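Local coordinates for putative fusidic acid resistance protein (Staphylococcus aureus, PDB 2YB5) that confers resistance to the antibiotic fusidic acid, probably by binding elongation factor G and promoting its clearance from the ribosome, at residues K11-K14 with V15-L18. Residues are numbered along the deposited sequence; the frame is centred on the assembly and turned at random.
Sequences KFVK and VKQL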
loop_
_atom_site.group_PDB
_atom_site.type_symbol
_atom_site.label_atom_id
_atom_site.label_comp_id
_atom_site.label_asym_id
_atom_site.label_seq_id
_atom_site.Cartn_x
_atom_site.Cartn_y
_atom_site.Cartn_z
ATOM N N LYS A 11 0.573 -5.309 -4.434
ATOM C CA LYS A 11 1.434 -6.031 -5.384
ATOM C C LYS A 11 1.973 -5.107 -6.462
ATOM O O LYS A 11 3.113 -5.279 -6.907
ATOM C CB LYS A 11 0.711 -7.217 -6.038
ATOM C CG LYS A 11 0.437 -8.383 -5.089
ATOM C CD LYS A 11 1.697 -9.204 -4.829
ATOM C CE LYS A 11 1.467 -10.357 -3.849
ATOM N NZ LYS A 11 2.685 -11.246 -3.757
ATOM N N PHE A 12 1.172 -4.130 -6.875
ATOM C CA PHE A 12 1.635 -3.140 -7.833
ATOM C C PHE A 12 2.744 -2.264 -7.246
ATOM O O PHE A 12 3.675 -1.878 -7.949
ATOM C CB PHE A 12 0.481 -2.268 -8.342
ATOM C CG PHE A 12 0.922 -1.211 -9.320
ATOM C CD1 PHE A 12 1.026 -1.500 -10.669
ATOM C CD2 PHE A 12 1.261 0.065 -8.881
ATOM C CE1 PHE A 12 1.439 -0.528 -11.580
ATOM C CE2 PHE A 12 1.693 1.035 -9.784
ATOM C CZ PHE A 12 1.777 0.739 -11.134
ATOM N N VAL A 13 2.639 -1.954 -5.961
ATOM C CA VAL A 13 3.664 -1.173 -5.286
ATOM C C VAL A 13 4.961 -1.964 -5.265
ATOM O O VAL A 13 6.036 -1.411 -5.535
ATOM C CB VAL A 13 3.227 -0.765 -3.871
ATOM C CG1 VAL A 13 4.355 -0.052 -3.139
ATOM C CG2 VAL A 13 1.996 0.134 -3.958
ATOM N N LYS A 14 4.853 -3.268 -5.009
ATOM C CA LYS A 14 6.027 -4.151 -5.044
ATOM C C LYS A 14 6.630 -4.207 -6.463
ATOM O O LYS A 14 7.837 -4.023 -6.610
ATOM C CB LYS A 14 5.677 -5.553 -4.531
ATOM C CG LYS A 14 6.843 -6.516 -4.440
ATOM C CD LYS A 14 7.778 -6.173 -3.304
ATOM C CE LYS A 14 8.964 -7.112 -3.301
ATOM N NZ LYS A 14 9.903 -6.874 -2.165
ATOM N N VAL A 15 5.802 -4.442 -7.489
ATOM C CA VAL A 15 6.284 -4.453 -8.881
ATOM C C VAL A 15 7.099 -3.182 -9.182
ATOM O O VAL A 15 8.184 -3.248 -9.762
ATOM C CB VAL A 15 5.141 -4.598 -9.932
ATOM C CG1 VAL A 15 5.662 -4.335 -11.333
ATOM C CG2 VAL A 15 4.496 -5.989 -9.885
ATOM N N LYS A 16 6.568 -2.042 -8.759
ATOM C CA LYS A 16 7.201 -0.742 -8.961
ATOM C C LYS A 16 8.535 -0.660 -8.222
ATOM O O LYS A 16 9.550 -0.269 -8.807
ATOM C CB LYS A 16 6.228 0.341 -8.491
ATOM C CG LYS A 16 6.732 1.775 -8.504
ATOM C CD LYS A 16 5.689 2.712 -7.890
ATOM C CE LYS A 16 5.633 2.574 -6.355
ATOM N NZ LYS A 16 4.475 3.292 -5.700
ATOM N N GLN A 17 8.543 -1.058 -6.953
ATOM C CA GLN A 17 9.785 -1.142 -6.181
ATOM C C GLN A 17 10.834 -2.042 -6.855
ATOM O O GLN A 17 12.034 -1.758 -6.788
ATOM C CB GLN A 17 9.519 -1.616 -4.745
ATOM C CG GLN A 17 8.848 -0.557 -3.855
ATOM C CD GLN A 17 8.421 -1.081 -2.489
ATOM O OE1 GLN A 17 7.739 -0.380 -1.735
ATOM N NE2 GLN A 17 8.822 -2.309 -2.158
ATOM N N LEU A 18 10.390 -3.123 -7.496
ATOM C CA LEU A 18 11.321 -4.028 -8.182
ATOM C C LEU A 18 11.890 -3.390 -9.452
ATOM O O LEU A 18 13.077 -3.542 -9.748
ATOM C CB LEU A 18 10.659 -5.364 -8.501
ATOM C CG LEU A 18 10.277 -6.227 -7.291
ATOM C CD1 LEU A 18 9.207 -7.234 -7.685
ATOM C CD2 LEU A 18 11.487 -6.922 -6.689
#
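Val13 meets Gln17, and Lys14 meets Gln17 and Leu18, through side chains three or four residues on along helix 9-27. The backbone is regular alpha-helix: all four i to i+4 bonds form, from Val15 N to Lys11 O through Leu18 N to Lys14 O. The last is the shortest, at 2.8 Å, and the most bent at its hydrogen (149°), although its donor lies nearly in line with the carbonyl.

The aliphatic part of Lys14 runs forward along the helix because its first torsion sets CG opposite the backbone N (chi1 -176°) and the chain then bends at chi2. Its CG then lies 4.1 Å from Leu18 CD1, the two side chains meeting at a slant, while Lys14 CD comes to 4.2 Å from Gln17 NE2, crossing that side chain at about a right angle. Leu18 CG also sits 3.4 Å from Lys14 O, beside the carbonyl that Leu18 N binds. Val15 repeats this one turn earlier: its CG2 lies 3.4 Å from Lys11 O, the acceptor of its own N-H.

Gln17 turns CG beside its backbone N (chi1 -73°), which brings CG to 3.4 Å from Val13 O. Beyond CG the chain is extended, and OE1 reaches Val13 CG1 at 3.7 Å, a van der Waals contact of a methyl with the amide oxygen.

Val15 and Leu18 also touch helix 35-50, at Ile48 and Ile45 respectively.

Chemically, the contact combines a main-chain hydrogen-bond scaffold with van der Waals contacts in which methyls and lysine methylenes lie against the amide and a leucine methyl. The side-chain amide of Gln17 donates through NE2 to Asp202 OD2, linking this N-terminal helix to the zinc-finger half of the chain.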